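Local structure of ecto-NAD+ glycohydrolase (CD38 molecule) (Bos taurus, 3GHH) at residues A[84-89]-A[159-164]; A[149-154]-A[183-188]. The protein is a CD38-type ectoenzyme of the ADP-ribosyl cyclase family, built from a helical part set against a parallel-sheet alpha/beta part. The protein carries 1 engineered substitution. All coordinates share one frame; numbering follows the deposited sequence.

Overall arrangement
Both contacts involve helix 145-160, contact 2 through residues 149-154 and contact 1 through its C-terminal end and the loop that follows. Their centres lie about 11 Å apart. Along the chain the segments alternate: 84-89 and 159-164 form contact 1, while 149-154 and 183-188, which form contact 2, come second and fourth. Contact 1 ties strand 84-88 of the parallel sheet to the connection leading into its neighbour, strand 164-170; contact 2 sets helix 182-187 against helix 145-160. The two meet directly where Phe86 and Ser88 of the strand pack on Phe183, and Phe86 also on the engineered Gln187, so that helix 182-187 joins the sheet to helix 145-160.

Contact 1 (A[84-89]-A[159-164]); sequences QVFWSK and ESACNT. With NAG (2-acetamido-2-deoxy-beta-D-glucopyranose), chain C.
Gln84 and Ala161 touch without any direct hydrogen bond between their segments; ordered water makes the polar links instead. The setting is the parallel sheet of the alpha/beta part: strand 84-88 runs beside strand 164-170, and residues 161-163 connect helix 145-160 to that neighbouring strand. The side chain of Gln84 holds CG anti to the backbone N (chi1 -169°) and stays extended beyond it, which carries the amide to the turn after the helix. There OE1 lies 3.3 Å from Ala161 CA, while the Ala161 methyl packs against the amide carbon CD. Two waters contact the same OE1: one, 2.9 Å from Gln84 OE1, donates to it and also bonds Ser160 OG, which is itself bonded to Arg156 O in the helix; the other, 2.6 Å from Gln84 OE1, accepts from Cys162 N. The opposite end of the amide is held too, since Gln84 NE2 bonds Phe157 O in the last turn of the helix; both ends of the flat group thus have partners, which limits its rotation. Another water receives Gln84 N at 2.8 Å and lies 2.7 Å from Thr164 O, linking the backbones of Gln84 and Thr164. Cys162 is further tied by a disulfide to Cys81, and Asn163 hydrogen-bonds Asn163 of the second subunit, placing the loop at the subunit interface. On the apolar side Phe86, whose ring also meets Phe157, presents its rim to the Ala161 methyl near the ring plane, with Phe86 CZ 4.2 Å from Ala161 CB.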
loop_
_atom_site.group_PDB
_atom_site.type_symbol
_atom_site.label_atom_id
_atom_site.label_comp_id
_atom_site.label_asym_id
_atom_site.label_seq_id
_atom_site.Cartn_x
_atom_site.Cartn_y
_atom_site.Cartn_z
ATOM N N GLN A 84 6.337 -9.033 11.922
ATOM C CA GLN A 84 6.403 -7.575 11.981
ATOM C C GLN A 84 6.456 -7.033 13.404
ATOM O O GLN A 84 5.708 -7.480 14.283
ATOM C CB GLN A 84 5.225 -6.964 11.227
ATOM C CG GLN A 84 5.340 -5.472 11.000
ATOM C CD GLN A 84 4.581 -5.020 9.770
ATOM O OE1 GLN A 84 4.167 -5.839 8.957
ATOM N NE2 GLN A 84 4.392 -3.708 9.628
ATOM N N VAL A 85 7.344 -6.066 13.630
ATOM C CA VAL A 85 7.466 -5.444 14.940
ATOM C C VAL A 85 7.359 -3.920 14.869
ATOM O O VAL A 85 8.080 -3.275 14.113
ATOM C CB VAL A 85 8.797 -5.824 15.618
ATOM C CG1 VAL A 85 8.981 -5.000 16.891
ATOM C CG2 VAL A 85 8.829 -7.305 15.912
ATOM N N PHE A 86 6.441 -3.360 15.655
ATOM C CA PHE A 86 6.286 -1.922 15.780
ATOM C C PHE A 86 6.960 -1.519 17.080
ATOM O O PHE A 86 7.162 -2.355 17.956
ATOM C CB PHE A 86 4.801 -1.554 15.826
ATOM C CG PHE A 86 4.076 -1.816 14.529
ATOM C CD1 PHE A 86 3.874 -0.792 13.616
ATOM C CD2 PHE A 86 3.625 -3.086 14.218
ATOM C CE1 PHE A 86 3.227 -1.031 12.411
ATOM C CE2 PHE A 86 2.962 -3.331 13.027
ATOM C CZ PHE A 86 2.768 -2.304 12.123
ATOM N N TRP A 87 7.314 -0.250 17.210
ATOM C CA TRP A 87 7.911 0.219 18.448
ATOM C C TRP A 87 7.712 1.710 18.606
ATOM O O TRP A 87 7.525 2.435 17.632
ATOM C CB TRP A 87 9.401 -0.125 18.502
ATOM C CG TRP A 87 10.195 0.526 17.411
ATOM C CD1 TRP A 87 10.444 0.024 16.167
ATOM C CD2 TRP A 87 10.839 1.808 17.463
ATOM N NE1 TRP A 87 11.206 0.913 15.440
ATOM C CE2 TRP A 87 11.461 2.015 16.213
ATOM C CE3 TRP A 87 10.952 2.800 18.444
ATOM C CZ2 TRP A 87 12.182 3.169 15.921
ATOM C CZ3 TRP A 87 11.673 3.945 18.153
ATOM C CH2 TRP A 87 12.278 4.119 16.900
ATOM N N SER A 88 7.752 2.165 19.846
ATOM C CA SER A 88 7.596 3.572 20.139
ATOM C C SER A 88 8.347 3.891 21.416
ATOM O O SER A 88 8.035 3.344 22.470
ATOM C CB SER A 88 6.115 3.926 20.296
ATOM O OG SER A 88 5.943 5.327 20.364
ATOM N N LYS A 89 9.339 4.769 21.305
ATOM C CA LYS A 89 10.130 5.240 22.446
ATOM C C LYS A 89 11.022 4.143 23.024
ATOM O O LYS A 89 11.456 4.237 24.166
ATOM C CB LYS A 89 9.228 5.802 23.550
ATOM C CG LYS A 89 8.174 6.804 23.082
ATOM C CD LYS A 89 8.817 8.108 22.616
ATOM C CE LYS A 89 7.768 9.159 22.289
ATOM N NZ LYS A 89 7.079 8.866 21.010
ATOM N N GLU A 159 -0.169 -0.508 7.058
ATOM C CA GLU A 159 -1.181 -1.017 6.139
ATOM C C GLU A 159 -0.920 -2.445 5.680
ATOM O O GLU A 159 -1.855 -3.207 5.436
ATOM C CB GLU A 159 -1.309 -0.096 4.917
ATOM C CG GLU A 159 -2.017 1.213 5.218
ATOM C CD GLU A 159 -2.047 2.149 4.025
ATOM O OE1 GLU A 159 -1.641 1.721 2.923
ATOM O OE2 GLU A 159 -2.485 3.307 4.191
ATOM N N SER A 160 0.351 -2.816 5.560
ATOM C CA SER A 160 0.686 -4.101 4.962
ATOM C C SER A 160 0.826 -5.195 6.029
ATOM O O SER A 160 0.983 -6.364 5.703
ATOM C CB SER A 160 1.972 -3.974 4.141
ATOM O OG SER A 160 3.026 -3.553 4.976
ATOM N N ALA A 161 0.757 -4.803 7.301
ATOM C CA ALA A 161 0.897 -5.736 8.420
ATOM C C ALA A 161 -0.079 -6.894 8.278
ATOM O O ALA A 161 -1.191 -6.717 7.791
ATOM C CB ALA A 161 0.664 -5.013 9.742
ATOM N N CYS A 162 0.330 -8.090 8.684
ATOM C CA CYS A 162 -0.562 -9.237 8.534
ATOM C C CYS A 162 -0.370 -10.302 9.614
ATOM O O CYS A 162 0.751 -10.549 10.081
ATOM C CB CYS A 162 -0.466 -9.838 7.119
ATOM S SG CYS A 162 1.170 -10.433 6.620
ATOM N N ASN A 163 -1.481 -10.925 9.990
ATOM C CA ASN A 163 -1.511 -11.910 11.066
ATOM C C ASN A 163 -1.077 -11.309 12.408
ATOM O O ASN A 163 -1.519 -10.217 12.769
ATOM C CB ASN A 163 -0.721 -13.153 10.672
ATOM C CG ASN A 163 -1.376 -13.905 9.513
ATOM O OD1 ASN A 163 -2.585 -13.785 9.290
ATOM N ND2 ASN A 163 -0.589 -14.680 8.784
ATOM N N THR A 164 -0.225 -11.997 13.154
ATOM C CA THR A 164 0.180 -11.468 14.456
ATOM C C THR A 164 1.289 -10.432 14.294
ATOM O O THR A 164 2.288 -10.675 13.620
ATOM C CB THR A 164 0.629 -12.579 15.422
ATOM O OG1 THR A 164 -0.412 -13.553 15.540
ATOM C CG2 THR A 164 0.922 -12.002 16.821
HETATM C C1 NAG C . 12.193 4.565 27.819
HETATM C C2 NAG C . 13.431 3.731 27.459
HETATM C C3 NAG C . 14.748 4.369 27.913
HETATM C C4 NAG C . 14.813 5.869 27.636
HETATM C C5 NAG C . 13.505 6.553 28.049
HETATM C C6 NAG C . 13.476 8.020 27.638
HETATM C C7 NAG C . 13.120 1.310 27.386
HETATM C C8 NAG C . 12.873 0.071 28.194
HETATM N N2 NAG C . 13.328 2.426 28.080
HETATM O O3 NAG C . 15.844 3.697 27.320
HETATM O O4 NAG C . 15.939 6.390 28.327
HETATM O O5 NAG C . 12.369 5.929 27.474
HETATM O O6 NAG C . 13.751 8.123 26.260
HETATM O O7 NAG C . 13.118 1.259 26.155
HETATM O O HOH W 1 3.644 -9.642 11.543
HETATM O O HOH W 2 5.174 -10.067 14.896
HETATM O O HOH W 3 4.156 -5.756 6.067
HETATM O O HOH W 4 3.481 -8.387 8.967
#

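Contact 2 (A[149-154]-A[183-188]); sequences FWEVLS and FGRVQA. Engineered in segment 183-188: Gln187 (natural residue Glu).
Glu151 and Arg185 form a salt bridge in which a single carboxylate oxygen takes both terminal nitrogens. Arg185 NH2 donates to the anti lone pair of Glu151 OE2 at 3.2 Å, and that oxygen lies close to the guanidinium plane; the bond from Arg185 NH1 to it is weak, at 3.4 Å. Carboxylate and guanidinium planes stand 68° apart, and the arginine chain bends at chi3 (66°) to reach the glutamate. Its NE makes a weak bond to Met180 O. The pair spans a helix-helix packing in which the axes of segments 149-154 and 183-187 are inclined at 65° and come within 9.6 Å. Val186 points toward the other helix, its CG1 3.4 Å from Glu151 O. Ser154 OG donates to Trp150 O at 2.7 Å, and Ser154 N reaches that oxygen from the opposite face of the carbonyl plane, gripping this acceptor twice. Gln187, engineered (Glu in the natural sequence), lays its amide beside Ser154, NE2 contacting both Ser154 O and Ser154 CB at 3.6 Å. Residues 183-187 include a wider pi-type turn: Ala188 N donates to Phe183 O at 2.9 Å, whereas the bond from Gln187 N to that carbonyl is weak.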
loop_
_atom_site.group_PDB
_atom_site.type_symbol
_atom_site.label_atom_id
_atom_site.label_comp_id
_atom_site.label_asym_id
_atom_site.label_seq_id
_atom_site.Cartn_x
_atom_site.Cartn_y
_atom_site.Cartn_z
ATOM N N PHE A 149 9.116 11.338 4.836
ATOM C CA PHE A 149 9.534 9.978 4.476
ATOM C C PHE A 149 9.094 8.960 5.535
ATOM O O PHE A 149 8.432 7.953 5.238
ATOM C CB PHE A 149 11.059 9.906 4.335
ATOM C CG PHE A 149 11.579 8.503 4.148
ATOM C CD1 PHE A 149 11.562 7.904 2.895
ATOM C CD2 PHE A 149 12.059 7.783 5.221
ATOM C CE1 PHE A 149 12.044 6.611 2.718
ATOM C CE2 PHE A 149 12.543 6.481 5.053
ATOM C CZ PHE A 149 12.531 5.903 3.799
ATOM N N TRP A 150 9.485 9.215 6.777
ATOM C CA TRP A 150 9.252 8.240 7.833
ATOM C C TRP A 150 7.763 8.104 8.124
ATOM O O TRP A 150 7.288 7.018 8.399
ATOM C CB TRP A 150 10.072 8.554 9.098
ATOM C CG TRP A 150 11.538 8.258 8.938
ATOM C CD1 TRP A 150 12.554 9.164 8.864
ATOM C CD2 TRP A 150 12.142 6.963 8.784
ATOM N NE1 TRP A 150 13.760 8.514 8.694
ATOM C CE2 TRP A 150 13.532 7.163 8.643
ATOM C CE3 TRP A 150 11.643 5.656 8.754
ATOM C CZ2 TRP A 150 14.429 6.104 8.473
ATOM C CZ3 TRP A 150 12.530 4.609 8.592
ATOM C CH2 TRP A 150 13.912 4.840 8.456
ATOM N N GLU A 151 7.019 9.202 8.027
ATOM C CA GLU A 151 5.561 9.131 8.186
ATOM C C GLU A 151 4.890 8.257 7.128
ATOM O O GLU A 151 4.058 7.398 7.438
ATOM C CB GLU A 151 4.958 10.539 8.155
ATOM C CG GLU A 151 5.300 11.352 9.388
ATOM C CD GLU A 151 4.733 12.756 9.334
ATOM O OE1 GLU A 151 4.616 13.317 8.216
ATOM O OE2 GLU A 151 4.408 13.299 10.412
ATOM N N VAL A 152 5.250 8.483 5.889
ATOM C CA VAL A 152 4.659 7.733 4.835
ATOM C C VAL A 152 5.128 6.276 4.805
ATOM O O VAL A 152 4.347 5.403 4.592
ATOM C CB VAL A 152 4.895 8.336 3.527
ATOM C CG1 VAL A 152 6.312 8.368 3.279
ATOM C CG2 VAL A 152 4.273 7.502 2.519
ATOM N N LEU A 153 6.396 6.037 5.048
ATOM C CA LEU A 153 6.878 4.660 5.137
ATOM C C LEU A 153 6.168 3.941 6.287
ATOM O O LEU A 153 5.742 2.799 6.149
ATOM C CB LEU A 153 8.395 4.601 5.335
ATOM C CG LEU A 153 8.995 3.228 4.983
ATOM C CD1 LEU A 153 8.941 3.024 3.487
ATOM C CD2 LEU A 153 10.444 3.114 5.481
ATOM N N SER A 154 6.058 4.619 7.426
ATOM C CA SER A 154 5.373 4.056 8.591
ATOM C C SER A 154 3.930 3.662 8.270
ATOM O O SER A 154 3.456 2.599 8.675
ATOM C CB SER A 154 5.381 5.058 9.748
ATOM O OG SER A 154 6.669 5.166 10.314
ATOM N N PHE A 183 3.874 6.134 15.978
ATOM C CA PHE A 183 3.093 4.933 16.209
ATOM C C PHE A 183 1.632 5.280 16.499
ATOM O O PHE A 183 0.725 4.640 15.981
ATOM C CB PHE A 183 3.665 4.077 17.350
ATOM C CG PHE A 183 2.818 2.871 17.668
ATOM C CD1 PHE A 183 2.775 1.788 16.803
ATOM C CD2 PHE A 183 2.027 2.845 18.808
ATOM C CE1 PHE A 183 1.975 0.676 17.087
ATOM C CE2 PHE A 183 1.236 1.748 19.108
ATOM C CZ PHE A 183 1.205 0.655 18.245
ATOM N N GLY A 184 1.390 6.253 17.345
ATOM C CA GLY A 184 0.040 6.523 17.772
ATOM C C GLY A 184 -0.784 7.223 16.718
ATOM O O GLY A 184 -1.949 7.069 16.599
ATOM N N ARG A 185 -0.114 7.992 15.926
ATOM C CA ARG A 185 -0.764 8.895 15.064
ATOM C C ARG A 185 -0.877 8.370 13.639
ATOM O O ARG A 185 -1.841 8.606 12.988
ATOM C CB ARG A 185 -0.002 10.183 15.129
ATOM C CG ARG A 185 -0.361 11.147 14.193
ATOM C CD ARG A 185 0.255 12.413 14.602
ATOM N NE ARG A 185 1.701 12.390 14.538
ATOM C CZ ARG A 185 2.375 12.415 13.410
ATOM N NH1 ARG A 185 1.729 12.468 12.293
ATOM N NH2 ARG A 185 3.674 12.429 13.433
ATOM N N VAL A 186 0.137 7.664 13.177
ATOM C CA VAL A 186 0.193 7.176 11.804
ATOM C C VAL A 186 0.043 5.650 11.674
ATOM O O VAL A 186 -0.591 5.156 10.735
ATOM C CB VAL A 186 1.515 7.624 11.113
ATOM C CG1 VAL A 186 1.651 6.967 9.767
ATOM C CG2 VAL A 186 1.567 9.146 10.996
ATOM N N GLN A 187 0.629 4.897 12.601
ATOM C CA GLN A 187 0.646 3.441 12.465
ATOM C C GLN A 187 -0.584 2.741 13.025
ATOM O O GLN A 187 -1.266 2.032 12.302
ATOM C CB GLN A 187 1.921 2.860 13.076
ATOM C CG GLN A 187 3.168 3.406 12.398
ATOM C CD GLN A 187 4.415 2.695 12.817
ATOM O OE1 GLN A 187 4.761 2.676 13.993
ATOM N NE2 GLN A 187 5.106 2.097 11.853
ATOM N N ALA A 188 -0.858 2.921 14.314
ATOM C CA ALA A 188 -1.995 2.236 14.930
ATOM C C ALA A 188 -3.328 2.479 14.207
ATOM O O ALA A 188 -4.076 1.529 13.968
ATOM C CB ALA A 188 -2.102 2.569 16.420
#